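Local coordinates for oxidoreductase, NAD-binding/iron-sulfur cluster-binding protein (Nitratireductor pacificus pht-3B, PDB 6ZXU) that acts as a catabolic reductive dehalogenase, probably removing halogen substituents from organic compounds by means of a bound cobalamin and two [4Fe-4S] clusters, at residues 103-111 and 240-248; 358-369 and 468-478. All blocks are in the same frame, centred on the assembly; numbering follows the deposited sequence.

Interaction 1. Residues 103-111 and 240-248; sequences PARRAENLK and GYALAADRP
The first turns of helix 103-116 lie along the extended chain that follows strand 232-239, and Arg106 and Tyr241 form one end of that seam. With CG anti to its own nitrogen (chi1 -177°), Tyr241 lays its ring face against the arginine chain. Arg106 CD rests over the ring face, 4.0 Å from the Tyr241 ring centroid, as a CH-pi contact. Beyond it the guanidinium runs nearly level with the ring, planes 17° apart, its rim over CE1. Arg106 NH1 donates to Ala242 O (3.2 Å), meeting a lone pair in the carbonyl plane, while NE binds Pro100 O, which together fix the rotation of the group. At the ring edge, Tyr241 OH donates to a water 2.6 Å from it; that water in turn donates to Arg106 O and Asn109 OD1.

The helix packs against the antiparallel sheet containing strands 121-126 and 142-149, and residues 240-248 lead out of strand 232-239 to pair at Asp246 with the backbone of Ile124; Ala107 and Leu243 touch Ile124, and Leu110 reaches Leu144. The Leu110 and Leu243 side chains cross at about a right angle, with Leu110 CD2 3.8 Å from Leu243 CD1. Pro103 O receives Ala107 N within the helix and, from the opposite face of its carbonyl plane, Ala244 N at 3.0 Å. Farther along, Lys111 NZ straddles the syn side of the Asp246 carboxylate, 3.0 Å from both OD1 and OD2, and OD2 also takes the backbone N-H of Ile124.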
ATOM      1  N   PRO A 103      11.068 -15.102 -23.629  1.00 28.40           N
ATOM      2  CA  PRO A 103      10.904 -13.647 -23.557  1.00 27.51           C
ATOM      3  C   PRO A 103       9.487 -13.179 -23.409  1.00 29.33           C
ATOM      4  O   PRO A 103       9.272 -12.061 -23.007  1.00 23.95           O
ATOM      5  CB  PRO A 103      11.487 -13.140 -24.899  1.00 32.22           C
ATOM      6  CG  PRO A 103      12.425 -14.238 -25.319  1.00 32.94           C
ATOM      7  CD  PRO A 103      11.715 -15.501 -24.887  1.00 34.92           C
ATOM      8  N   ALA A 104       8.539 -13.998 -23.837  1.00 29.08           N
ATOM      9  CA  ALA A 104       7.114 -13.713 -23.672  1.00 30.46           C
ATOM     10  C   ALA A 104       6.725 -13.838 -22.206  1.00 28.16           C
ATOM     11  O   ALA A 104       6.073 -12.954 -21.700  1.00 26.29           O
ATOM     12  CB  ALA A 104       6.260 -14.670 -24.499  1.00 29.93           C
ATOM     13  N   ARG A 105       7.208 -14.854 -21.521  1.00 26.19           N
ATOM     14  CA  ARG A 105       6.988 -14.942 -20.133  1.00 25.99           C
ATOM     15  C   ARG A 105       7.664 -13.802 -19.374  1.00 27.04           C
ATOM     16  O   ARG A 105       7.116 -13.244 -18.382  1.00 21.24           O
ATOM     17  CB  ARG A 105       7.433 -16.289 -19.620  1.00 31.39           C
ATOM     18  CG  ARG A 105       6.914 -16.503 -18.214  1.00 37.17           C
ATOM     19  CD  ARG A 105       7.156 -17.916 -17.718  1.00 44.38           C
ATOM     20  NE  ARG A 105       6.950 -17.979 -16.249  1.00 43.72           N
ATOM     21  CZ  ARG A 105       7.419 -18.954 -15.477  1.00 50.01           C
ATOM     22  NH1 ARG A 105       8.124 -19.961 -16.032  1.00 47.73           N
ATOM     23  NH2 ARG A 105       7.179 -18.935 -14.147  1.00 56.19           N
ATOM     24  N   ARG A 106       8.866 -13.449 -19.795  1.00 22.34           N
ATOM     25  CA  ARG A 106       9.561 -12.357 -19.147  1.00 22.37           C
ATOM     26  C   ARG A 106       8.811 -11.070 -19.313  1.00 23.39           C
ATOM     27  O   ARG A 106       8.759 -10.216 -18.390  1.00 22.74           O
ATOM     28  CB  ARG A 106      10.986 -12.192 -19.706  1.00 24.32           C
ATOM     29  CG  ARG A 106      11.909 -13.354 -19.357  1.00 23.16           C
ATOM     30  CD  ARG A 106      13.190 -13.164 -20.169  1.00 27.80           C
ATOM     31  NE  ARG A 106      14.283 -14.078 -19.797  1.00 24.85           N
ATOM     32  CZ  ARG A 106      15.536 -13.910 -20.248  1.00 26.99           C
ATOM     33  NH1 ARG A 106      15.832 -12.890 -21.073  1.00 25.86           N
ATOM     34  NH2 ARG A 106      16.468 -14.739 -19.875  1.00 27.42           N
ATOM     35  N   ALA A 107       8.294 -10.871 -20.493  1.00 22.96           N
ATOM     36  CA  ALA A 107       7.544  -9.627 -20.800  1.00 22.48           C
ATOM     37  C   ALA A 107       6.270  -9.518 -19.971  1.00 22.72           C
ATOM     38  O   ALA A 107       6.003  -8.480 -19.378  1.00 21.52           O
ATOM     39  CB  ALA A 107       7.175  -9.583 -22.242  1.00 23.03           C
ATOM     40  N   GLU A 108       5.522 -10.586 -19.896  1.00 21.10           N
ATOM     41  CA  GLU A 108       4.308 -10.624 -19.041  1.00 23.01           C
ATOM     42  C   GLU A 108       4.643 -10.252 -17.608  1.00 21.05           C
ATOM     43  O   GLU A 108       4.023  -9.369 -17.028  1.00 23.20           O
ATOM     44  CB  GLU A 108       3.657 -12.008 -19.082  1.00 21.67           C
ATOM     45  CG  GLU A 108       3.087 -12.284 -20.499  1.00 26.33           C
ATOM     46  CD  GLU A 108       2.751 -13.742 -20.763  1.00 33.41           C
ATOM     47  OE1 GLU A 108       2.933 -14.611 -19.837  1.00 36.64           O
ATOM     48  OE2 GLU A 108       2.277 -13.999 -21.908  1.00 38.44           O
ATOM     49  N   ASN A 109       5.639 -10.903 -17.053  1.00 22.32           N
ATOM     50  CA  ASN A 109       6.051 -10.674 -15.656  1.00 20.71           C
ATOM     51  C   ASN A 109       6.450  -9.266 -15.368  1.00 20.78           C
ATOM     52  O   ASN A 109       6.099  -8.708 -14.360  1.00 21.21           O
ATOM     53  CB  ASN A 109       7.124 -11.649 -15.265  1.00 22.72           C
ATOM     54  CG  ASN A 109       7.778 -11.289 -13.950  1.00 20.06           C
ATOM     55  OD1 ASN A 109       8.799 -10.614 -13.942  1.00 17.56           O
ATOM     56  ND2 ASN A 109       7.202 -11.786 -12.846  1.00 18.00           N
ATOM     57  N   LEU A 110       7.194  -8.668 -16.268  1.00 19.64           N
ATOM     58  CA  LEU A 110       7.680  -7.347 -16.023  1.00 20.62           C
ATOM     59  C   LEU A 110       6.573  -6.299 -16.222  1.00 22.69           C
ATOM     60  O   LEU A 110       6.527  -5.286 -15.537  1.00 16.32           O
ATOM     61  CB  LEU A 110       8.851  -7.087 -16.928  1.00 21.46           C
ATOM     62  CG  LEU A 110       9.812  -6.001 -16.616  1.00 24.38           C
ATOM     63  CD1 LEU A 110      10.391  -6.137 -15.224  1.00 20.59           C
ATOM     64  CD2 LEU A 110      10.927  -5.969 -17.696  1.00 24.56           C
ATOM     65  N   LYS A 111       5.686  -6.531 -17.192  1.00 19.09           N
ATOM     66  CA  LYS A 111       4.496  -5.681 -17.337  1.00 20.32           C
ATOM     67  C   LYS A 111       3.559  -5.774 -16.144  1.00 15.27           C
ATOM     68  O   LYS A 111       3.106  -4.795 -15.660  1.00 16.30           O
ATOM     69  CB  LYS A 111       3.706  -6.073 -18.583  1.00 21.79           C
ATOM     70  CG  LYS A 111       4.326  -5.629 -19.876  1.00 23.69           C
ATOM     71  CD  LYS A 111       3.437  -6.184 -21.020  1.00 29.96           C
ATOM     72  CE  LYS A 111       3.424  -5.209 -22.143  1.00 35.41           C
ATOM     73  NZ  LYS A 111       2.623  -5.857 -23.229  1.00 39.30           N
ATOM     74  N   GLY A 240      19.417  -5.451 -21.172  1.00 25.59           N
ATOM     75  CA  GLY A 240      19.774  -6.534 -22.071  1.00 29.57           C
ATOM     76  C   GLY A 240      19.020  -7.811 -21.742  1.00 31.82           C
ATOM     77  O   GLY A 240      19.129  -8.794 -22.474  1.00 32.33           O
ATOM     78  N   TYR A 241      18.223  -7.805 -20.663  1.00 31.08           N
ATOM     79  CA  TYR A 241      17.200  -8.870 -20.367  1.00 26.43           C
ATOM     80  C   TYR A 241      16.204  -8.846 -21.564  1.00 27.41           C
ATOM     81  O   TYR A 241      15.407  -7.909 -21.730  1.00 28.88           O
ATOM     82  CB  TYR A 241      16.468  -8.500 -19.048  1.00 26.31           C
ATOM     83  CG  TYR A 241      15.414  -9.437 -18.453  1.00 22.51           C
ATOM     84  CD1 TYR A 241      15.727 -10.690 -18.092  1.00 20.41           C
ATOM     85  CD2 TYR A 241      14.172  -8.946 -18.133  1.00 22.87           C
ATOM     86  CE1 TYR A 241      14.829 -11.501 -17.437  1.00 21.09           C
ATOM     87  CE2 TYR A 241      13.205  -9.729 -17.496  1.00 20.97           C
ATOM     88  CZ  TYR A 241      13.524 -10.991 -17.113  1.00 22.34           C
ATOM     89  OH  TYR A 241      12.575 -11.791 -16.458  1.00 21.61           O
ATOM     90  N   ALA A 242      16.247  -9.883 -22.382  1.00 28.50           N
ATOM     91  CA  ALA A 242      15.450  -9.911 -23.615  1.00 26.37           C
ATOM     92  C   ALA A 242      14.002 -10.137 -23.298  1.00 23.39           C
ATOM     93  O   ALA A 242      13.641 -11.014 -22.500  1.00 23.51           O
ATOM     94  CB  ALA A 242      15.926 -11.006 -24.532  1.00 29.26           C
ATOM     95  N   LEU A 243      13.186  -9.347 -23.967  1.00 24.62           N
ATOM     96  CA  LEU A 243      11.747  -9.295 -23.746  1.00 25.82           C
ATOM     97  C   LEU A 243      11.015  -9.334 -25.086  1.00 25.61           C
ATOM     98  O   LEU A 243      11.418  -8.659 -26.019  1.00 29.36           O
ATOM     99  CB  LEU A 243      11.379  -7.973 -23.028  1.00 28.09           C
ATOM    100  CG  LEU A 243      12.007  -7.673 -21.692  1.00 25.87           C
ATOM    101  CD1 LEU A 243      11.861  -6.204 -21.327  1.00 26.60           C
ATOM    102  CD2 LEU A 243      11.379  -8.578 -20.645  1.00 27.11           C
ATOM    103  N   ALA A 244       9.836  -9.978 -25.092  1.00 23.53           N
ATOM    104  CA  ALA A 244       8.904  -9.854 -26.247  1.00 25.30           C
ATOM    105  C   ALA A 244       8.376  -8.423 -26.407  1.00 29.48           C
ATOM    106  O   ALA A 244       7.871  -7.823 -25.422  1.00 29.45           O
ATOM    107  CB  ALA A 244       7.778 -10.849 -26.092  1.00 27.16           C
ATOM    108  N   ALA A 245       8.552  -7.826 -27.590  1.00 26.84           N
ATOM    109  CA  ALA A 245       8.137  -6.460 -27.842  1.00 26.33           C
ATOM    110  C   ALA A 245       6.627  -6.288 -28.251  1.00 28.46           C
ATOM    111  O   ALA A 245       5.976  -7.254 -28.645  1.00 29.94           O
ATOM    112  CB  ALA A 245       9.009  -5.825 -28.907  1.00 26.87           C
ATOM    113  N   ASP A 246       6.123  -5.045 -28.179  1.00 26.12           N
ATOM    114  CA  ASP A 246       4.768  -4.687 -28.550  1.00 28.85           C
ATOM    115  C   ASP A 246       4.791  -3.937 -29.843  1.00 25.56           C
ATOM    116  O   ASP A 246       5.834  -3.719 -30.394  1.00 25.35           O
ATOM    117  CB  ASP A 246       4.134  -3.827 -27.428  1.00 28.33           C
ATOM    118  CG  ASP A 246       3.890  -4.666 -26.126  1.00 32.55           C
ATOM    119  OD1 ASP A 246       3.130  -5.628 -26.154  1.00 43.90           O
ATOM    120  OD2 ASP A 246       4.473  -4.392 -25.036  1.00 32.51           O
ATOM    121  N   ARG A 247       3.628  -3.550 -30.325  1.00 24.71           N
ATOM    122  CA  ARG A 247       3.518  -2.839 -31.582  1.00 23.96           C
ATOM    123  C   ARG A 247       2.983  -1.477 -31.387  1.00 22.76           C
ATOM    124  O   ARG A 247       2.114  -1.271 -30.564  1.00 24.02           O
ATOM    125  CB  ARG A 247       2.621  -3.695 -32.518  1.00 29.59           C
ATOM    126  CG  ARG A 247       3.182  -5.083 -32.701  1.00 32.41           C
ATOM    127  CD  ARG A 247       2.258  -6.124 -33.290  1.00 37.09           C
ATOM    128  NE  ARG A 247       1.792  -5.716 -34.584  1.00 35.28           N
ATOM    129  CZ  ARG A 247       0.521  -5.585 -34.917  1.00 42.07           C
ATOM    130  NH1 ARG A 247      -0.460  -5.820 -34.031  1.00 45.37           N
ATOM    131  NH2 ARG A 247       0.218  -5.230 -36.178  1.00 40.61           N
ATOM    132  N   PRO A 248       3.448  -0.496 -32.170  1.00 22.27           N
ATOM    133  CA  PRO A 248       2.875   0.817 -32.070  1.00 21.81           C
ATOM    134  C   PRO A 248       1.387   0.952 -32.437  1.00 21.11           C
ATOM    135  O   PRO A 248       0.787   0.078 -33.064  1.00 21.20           O
ATOM    136  CB  PRO A 248       3.716   1.635 -33.047  1.00 23.73           C
ATOM    137  CG  PRO A 248       4.270   0.585 -33.982  1.00 23.95           C
ATOM    138  CD  PRO A 248       4.545  -0.577 -33.124  1.00 23.02           C
TER
HETATM  139  O   HOH W   1      10.414 -10.332 -16.158  1.00 21.20           O
HETATM  140  O   HOH W   2      18.472 -12.098 -22.014  1.00 31.88           O

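Interaction 2. Residues 358-369 and 468-478; sequences QGTREKLAPTGK and RRMGYSARSHS
Thr360 holds OG1 between its backbone N and carbonyl carbon (chi1 56°), and Ser473 swings OG anti to its nitrogen (chi1 -171°), so that the two hydroxyls meet. Thr360 OG1 donates to Ser473 OG at 2.9 Å, and Ser473 OG passes a bond on to Glu362 O at 2.6 Å, from above that carbonyl plane. His420 is a further partner of the serine.

Beside this chain of hydrogen bonds, Gly359 and Arg475 make a single antiparallel bridge, a non-hydrogen-bonded pair flanked by Ser476 N to Gln358 O (2.8 Å) and Thr360 N to Ala474 O (3.1 Å). The bridge adds the loop to the outer edge of strand 474-477. Arg468 NH1 reaches Ala474 O from the opposite face of that carbonyl. The extended Arg475 turns its guanidinium edge to Gly359 O, with NH1 2.9 Å away. Gln358 CB lies over one face; on the other the Arg361 guanidinium stacks, planes 20° apart and centres separated by 4.0 Å.

Gly471 closes helix 445-469 in a Schellman motif, and Thr367 meets that end: its OG1 donates to a lone pair of Arg469 O at 2.8 Å, and its N binds Met470 O. Thr367 OG1 also accepts from Lys369 N, an ST turn. The loop thus supplies donors to carbonyls of the helix end, while Glu483, paired with Arg361, probably offsets the like charges of the stacked arginines.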
ATOM      1  N   GLN A 358      12.058  12.153   6.945  1.00 22.09           N
ATOM      2  CA  GLN A 358      10.696  12.025   7.598  1.00 19.33           C
ATOM      3  C   GLN A 358      10.213  13.283   8.287  1.00 18.73           C
ATOM      4  O   GLN A 358       9.035  13.522   8.359  1.00 19.63           O
ATOM      5  CB  GLN A 358      10.669  10.832   8.536  1.00 17.98           C
ATOM      6  CG  GLN A 358      10.615   9.560   7.716  1.00 20.91           C
ATOM      7  CD  GLN A 358      10.389   8.316   8.545  1.00 22.79           C
ATOM      8  OE1 GLN A 358       9.939   8.386   9.668  1.00 20.08           O
ATOM      9  NE2 GLN A 358      10.716   7.185   7.998  1.00 21.12           N
ATOM     10  N   GLY A 359      11.115  14.146   8.757  1.00 19.98           N
ATOM     11  CA  GLY A 359      10.746  15.448   9.244  1.00 20.49           C
ATOM     12  C   GLY A 359      11.134  15.783  10.687  1.00 20.26           C
ATOM     13  O   GLY A 359      11.930  15.088  11.284  1.00 22.73           O
ATOM     14  N   THR A 360      10.470  16.790  11.246  1.00 22.52           N
ATOM     15  CA  THR A 360      10.880  17.504  12.429  1.00 25.32           C
ATOM     16  C   THR A 360       9.963  17.220  13.610  1.00 21.29           C
ATOM     17  O   THR A 360       8.781  16.981  13.446  1.00 22.73           O
ATOM     18  CB  THR A 360      10.763  19.050  12.229  1.00 27.30           C
ATOM     19  OG1 THR A 360       9.402  19.426  11.830  1.00 24.19           O
ATOM     20  CG2 THR A 360      11.743  19.521  11.220  1.00 29.30           C
ATOM     21  N   ARG A 361      10.532  17.169  14.792  1.00 25.13           N
ATOM     22  CA  ARG A 361       9.771  17.040  16.023  1.00 24.11           C
ATOM     23  C   ARG A 361       9.603  18.376  16.765  1.00 28.60           C
ATOM     24  O   ARG A 361       8.716  18.495  17.577  1.00 28.77           O
ATOM     25  CB  ARG A 361      10.430  16.045  16.943  1.00 23.03           C
ATOM     26  CG  ARG A 361      10.606  14.648  16.410  1.00 23.52           C
ATOM     27  CD  ARG A 361      11.333  13.792  17.374  1.00 22.67           C
ATOM     28  NE  ARG A 361      11.680  12.439  16.877  1.00 28.08           N
ATOM     29  CZ  ARG A 361      12.680  12.172  16.034  1.00 29.64           C
ATOM     30  NH1 ARG A 361      13.397  13.159  15.535  1.00 32.85           N
ATOM     31  NH2 ARG A 361      12.942  10.929  15.662  1.00 27.81           N
ATOM     32  N   GLU A 362      10.398  19.383  16.407  1.00 31.23           N
ATOM     33  CA  GLU A 362      10.390  20.677  17.125  1.00 32.45           C
ATOM     34  C   GLU A 362       9.347  21.603  16.563  1.00 31.91           C
ATOM     35  O   GLU A 362       9.021  21.521  15.383  1.00 25.61           O
ATOM     36  CB  GLU A 362      11.778  21.335  17.048  1.00 34.80           C
ATOM     37  CG  GLU A 362      12.022  22.134  15.744  1.00 42.12           C
ATOM     38  CD  GLU A 362      12.711  21.350  14.557  1.00 52.67           C
ATOM     39  OE1 GLU A 362      12.922  21.997  13.475  1.00 47.93           O
ATOM     40  OE2 GLU A 362      13.035  20.099  14.670  1.00 52.28           O
ATOM     41  N   LYS A 363       8.808  22.508  17.407  1.00 27.65           N
ATOM     42  CA  LYS A 363       7.815  23.494  16.929  1.00 27.54           C
ATOM     43  C   LYS A 363       8.434  24.376  15.868  1.00 27.13           C
ATOM     44  O   LYS A 363       9.640  24.698  15.927  1.00 30.40           O
ATOM     45  CB  LYS A 363       7.257  24.354  18.057  1.00 29.45           C
ATOM     46  CG  LYS A 363       6.516  23.548  19.096  1.00 33.41           C
ATOM     47  CD  LYS A 363       5.260  22.848  18.561  1.00 35.42           C
ATOM     48  CE  LYS A 363       4.585  21.918  19.630  1.00 37.29           C
ATOM     49  NZ  LYS A 363       3.477  20.999  19.072  1.00 32.09           N
ATOM     50  N   LEU A 364       7.629  24.724  14.877  1.00 24.90           N
ATOM     51  CA  LEU A 364       8.055  25.684  13.882  1.00 27.67           C
ATOM     52  C   LEU A 364       7.186  26.908  13.988  1.00 30.06           C
ATOM     53  O   LEU A 364       6.058  26.854  14.531  1.00 29.98           O
ATOM     54  CB  LEU A 364       7.934  25.106  12.464  1.00 26.69           C
ATOM     55  CG  LEU A 364       8.800  23.923  12.059  1.00 27.20           C
ATOM     56  CD1 LEU A 364       8.535  23.521  10.570  1.00 26.37           C
ATOM     57  CD2 LEU A 364      10.250  24.153  12.283  1.00 28.05           C
ATOM     58  N   ALA A 365       7.639  27.990  13.348  1.00 32.59           N
ATOM     59  CA  ALA A 365       6.843  29.229  13.183  1.00 34.03           C
ATOM     60  C   ALA A 365       6.204  29.294  11.809  1.00 29.94           C
ATOM     61  O   ALA A 365       6.918  29.102  10.815  1.00 29.78           O
ATOM     62  CB  ALA A 365       7.771  30.438  13.349  1.00 35.64           C
ATOM     63  N   PRO A 366       4.923  29.640  11.748  1.00 29.31           N
ATOM     64  CA  PRO A 366       4.282  29.798  10.439  1.00 32.22           C
ATOM     65  C   PRO A 366       5.045  30.751   9.536  1.00 34.43           C
ATOM     66  O   PRO A 366       5.513  31.789   9.995  1.00 38.26           O
ATOM     67  CB  PRO A 366       2.896  30.333  10.785  1.00 30.89           C
ATOM     68  CG  PRO A 366       2.634  29.775  12.172  1.00 30.07           C
ATOM     69  CD  PRO A 366       3.948  29.755  12.857  1.00 28.59           C
ATOM     70  N   THR A 367       5.198  30.373   8.270  1.00 30.18           N
ATOM     71  CA  THR A 367       6.037  31.077   7.368  1.00 30.78           C
ATOM     72  C   THR A 367       5.224  32.058   6.519  1.00 31.57           C
ATOM     73  O   THR A 367       5.802  32.859   5.805  1.00 35.38           O
ATOM     74  CB  THR A 367       6.779  30.130   6.414  1.00 29.98           C
ATOM     75  OG1 THR A 367       5.832  29.447   5.584  1.00 35.05           O
ATOM     76  CG2 THR A 367       7.575  29.178   7.148  1.00 28.28           C
ATOM     77  N   GLY A 368       3.897  31.993   6.577  1.00 30.94           N
ATOM     78  CA  GLY A 368       3.062  32.757   5.643  1.00 33.46           C
ATOM     79  C   GLY A 368       2.847  32.108   4.255  1.00 33.96           C
ATOM     80  O   GLY A 368       2.050  32.576   3.458  1.00 35.83           O
ATOM     81  N   LYS A 369       3.562  31.036   3.942  1.00 33.90           N
ATOM     82  CA  LYS A 369       3.279  30.298   2.688  1.00 33.42           C
ATOM     83  C   LYS A 369       2.056  29.374   2.887  1.00 32.37           C
ATOM     84  O   LYS A 369       1.647  29.090   4.020  1.00 30.37           O
ATOM     85  CB  LYS A 369       4.479  29.485   2.267  1.00 32.80           C
ATOM     86  CG  LYS A 369       5.719  30.331   1.990  1.00 36.91           C
ATOM     87  CD  LYS A 369       6.940  29.455   1.892  1.00 39.80           C
ATOM     88  CE  LYS A 369       8.239  30.266   1.870  1.00 46.96           C
ATOM     89  NZ  LYS A 369       8.499  30.521   0.448  1.00 52.34           N
ATOM     90  N   ARG A 468       5.773  21.574   6.631  1.00 19.52           N
ATOM     91  CA  ARG A 468       6.975  22.257   7.163  1.00 20.49           C
ATOM     92  C   ARG A 468       7.250  23.534   6.332  1.00 23.47           C
ATOM     93  O   ARG A 468       7.555  24.563   6.885  1.00 22.69           O
ATOM     94  CB  ARG A 468       8.125  21.370   7.240  1.00 17.27           C
ATOM     95  CG  ARG A 468       7.996  20.222   8.198  1.00 18.32           C
ATOM     96  CD  ARG A 468       9.259  19.457   8.483  1.00 18.45           C
ATOM     97  NE  ARG A 468       9.860  18.942   7.279  1.00 21.60           N
ATOM     98  CZ  ARG A 468       9.600  17.783   6.702  1.00 23.12           C
ATOM     99  NH1 ARG A 468       8.709  16.959   7.212  1.00 21.97           N
ATOM    100  NH2 ARG A 468      10.250  17.428   5.606  1.00 24.25           N
ATOM    101  N   ARG A 469       7.032  23.489   5.029  1.00 22.86           N
ATOM    102  CA  ARG A 469       7.121  24.635   4.177  1.00 24.99           C
ATOM    103  C   ARG A 469       6.221  25.742   4.632  1.00 25.62           C
ATOM    104  O   ARG A 469       6.561  26.920   4.570  1.00 29.01           O
ATOM    105  CB  ARG A 469       6.824  24.248   2.733  1.00 28.83           C
ATOM    106  CG  ARG A 469       6.855  25.380   1.748  1.00 32.69           C
ATOM    107  CD  ARG A 469       6.539  24.956   0.317  1.00 36.55           C
ATOM    108  NE  ARG A 469       7.370  23.830  -0.178  1.00 43.50           N
ATOM    109  CZ  ARG A 469       8.651  23.920  -0.588  1.00 54.40           C
ATOM    110  NH1 ARG A 469       9.369  25.082  -0.568  1.00 60.58           N
ATOM    111  NH2 ARG A 469       9.254  22.810  -1.011  1.00 49.86           N
ATOM    112  N   MET A 470       5.062  25.389   5.132  1.00 27.94           N
ATOM    113  CA  MET A 470       4.124  26.403   5.640  1.00 27.81           C
ATOM    114  C   MET A 470       4.386  26.833   7.091  1.00 24.79           C
ATOM    115  O   MET A 470       3.594  27.572   7.664  1.00 26.47           O
ATOM    116  CB  MET A 470       2.695  25.841   5.499  1.00 27.75           C
ATOM    117  CG  MET A 470       2.306  25.468   4.071  1.00 28.12           C
ATOM    118  SD  MET A 470       0.581  24.998   3.858  1.00 29.29           S
ATOM    119  CE  MET A 470       0.537  23.440   4.757  1.00 29.37           C
ATOM    120  N   GLY A 471       5.410  26.267   7.703  1.00 26.54           N
ATOM    121  CA  GLY A 471       5.788  26.574   9.066  1.00 25.74           C
ATOM    122  C   GLY A 471       5.007  25.842  10.132  1.00 28.67           C
ATOM    123  O   GLY A 471       4.810  26.367  11.247  1.00 22.62           O
ATOM    124  N   TYR A 472       4.621  24.585   9.832  1.00 25.82           N
ATOM    125  CA  TYR A 472       3.989  23.718  10.834  1.00 21.11           C
ATOM    126  C   TYR A 472       4.761  22.453  10.941  1.00 22.10           C
ATOM    127  O   TYR A 472       4.991  21.773   9.924  1.00 23.14           O
ATOM    128  CB  TYR A 472       2.528  23.465  10.442  1.00 22.49           C
ATOM    129  CG  TYR A 472       1.699  24.683  10.533  1.00 23.52           C
ATOM    130  CD1 TYR A 472       1.113  25.059  11.745  1.00 26.28           C
ATOM    131  CD2 TYR A 472       1.496  25.495   9.436  1.00 25.38           C
ATOM    132  CE1 TYR A 472       0.366  26.220  11.861  1.00 25.26           C
ATOM    133  CE2 TYR A 472       0.766  26.655   9.537  1.00 27.94           C
ATOM    134  CZ  TYR A 472       0.166  26.990  10.745  1.00 27.89           C
ATOM    135  OH  TYR A 472      -0.594  28.123  10.808  1.00 32.89           O
ATOM    136  N   SER A 473       5.259  22.136  12.113  1.00 18.38           N
ATOM    137  CA  SER A 473       6.124  21.000  12.295  1.00 18.52           C
ATOM    138  C   SER A 473       5.319  19.703  11.849  1.00 18.49           C
ATOM    139  O   SER A 473       4.132  19.622  12.045  1.00 18.98           O
ATOM    140  CB  SER A 473       6.522  20.854  13.744  1.00 16.97           C
ATOM    141  OG  SER A 473       7.513  19.904  13.940  1.00 17.31           O
ATOM    142  N   ALA A 474       6.016  18.777  11.240  1.00 17.48           N
ATOM    143  CA  ALA A 474       5.373  17.553  10.719  1.00 18.31           C
ATOM    144  C   ALA A 474       6.437  16.510  10.526  1.00 18.71           C
ATOM    145  O   ALA A 474       7.556  16.813  10.090  1.00 19.10           O
ATOM    146  CB  ALA A 474       4.651  17.845   9.444  1.00 17.54           C
ATOM    147  N   ARG A 475       6.114  15.278  10.910  1.00 18.64           N
ATOM    148  CA  ARG A 475       6.996  14.143  10.773  1.00 17.05           C
ATOM    149  C   ARG A 475       6.201  12.938  10.304  1.00 15.90           C
ATOM    150  O   ARG A 475       5.120  12.660  10.841  1.00 12.35           O
ATOM    151  CB  ARG A 475       7.642  13.839  12.096  1.00 17.10           C
ATOM    152  CG  ARG A 475       8.602  12.708  11.967  1.00 17.27           C
ATOM    153  CD  ARG A 475       9.551  12.564  13.070  1.00 18.68           C
ATOM    154  NE  ARG A 475      10.335  11.335  12.891  1.00 20.33           N
ATOM    155  CZ  ARG A 475      11.545  11.217  12.318  1.00 20.51           C
ATOM    156  NH1 ARG A 475      12.182  12.273  11.818  1.00 20.18           N
ATOM    157  NH2 ARG A 475      12.129  10.051  12.271  1.00 19.45           N
ATOM    158  N   SER A 476       6.693  12.219   9.286  1.00 15.51           N
ATOM    159  CA  SER A 476       6.000  10.967   8.885  1.00 15.58           C
ATOM    160  C   SER A 476       6.512   9.786   9.707  1.00 14.08           C
ATOM    161  O   SER A 476       7.556   9.822  10.328  1.00 15.42           O
ATOM    162  CB  SER A 476       6.156  10.696   7.383  1.00 15.63           C
ATOM    163  OG  SER A 476       7.442  10.353   7.084  1.00 17.30           O
ATOM    164  N   HIS A 477       5.688   8.758   9.755  1.00 15.32           N
ATOM    165  CA  HIS A 477       5.902   7.581  10.557  1.00 14.33           C
ATOM    166  C   HIS A 477       5.706   6.332   9.718  1.00 16.11           C
ATOM    167  O   HIS A 477       4.585   5.917   9.443  1.00 16.97           O
ATOM    168  CB  HIS A 477       4.904   7.646  11.720  1.00 14.42           C
ATOM    169  CG  HIS A 477       5.059   8.868  12.566  1.00 13.82           C
ATOM    170  ND1 HIS A 477       5.969   8.983  13.573  1.00 15.00           N
ATOM    171  CD2 HIS A 477       4.373  10.021  12.553  1.00 12.70           C
ATOM    172  CE1 HIS A 477       5.835  10.152  14.155  1.00 12.76           C
ATOM    173  NE2 HIS A 477       4.866  10.789  13.562  1.00 14.34           N
ATOM    174  N   SER A 478       6.816   5.765   9.275  1.00 18.77           N
ATOM    175  CA  SER A 478       6.884   4.697   8.292  1.00 19.71           C
ATOM    176  C   SER A 478       7.147   3.343   8.911  1.00 17.77           C
ATOM    177  O   SER A 478       7.366   3.212  10.101  1.00 18.68           O
ATOM    178  CB  SER A 478       7.974   5.037   7.260  1.00 19.94           C
ATOM    179  OG  SER A 478       9.246   4.943   7.900  1.00 19.83           O
TER
HETATM  180  O   HOH W   3       4.838  23.594  14.599  1.00 22.53           O
HETATM  181  O   HOH W   4       3.784  26.157  13.731  1.00 36.71           O
HETATM  182  O   HOH W   5       2.120  29.599   6.663  1.00 32.37           O
HETATM  183  O   HOH W   6       8.050  27.487  -0.914  1.00 51.47           O

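Interaction 1 closes before interaction 2 opens along the chain, and their centres lie about 44 Å apart, with nearest atoms about 25 Å apart. They share no helix or strand. Each belongs with a different four-stranded antiparallel sheet, both of strand order 1-2-4-3: interaction 1 follows directly on strand 232-239, between 142-149 and 194-198, while interaction 2 includes the outermost strand 474-477, next to 514-521. In both a loop is fastened to a helix, but in interaction 2 it is also bridged to an edge strand of the sheet. Interaction 1 lies away from the annotated sites, whereas strand 474-477 of interaction 2 carries His477, whose side chain lies about 7 Å from the bound cobalamin.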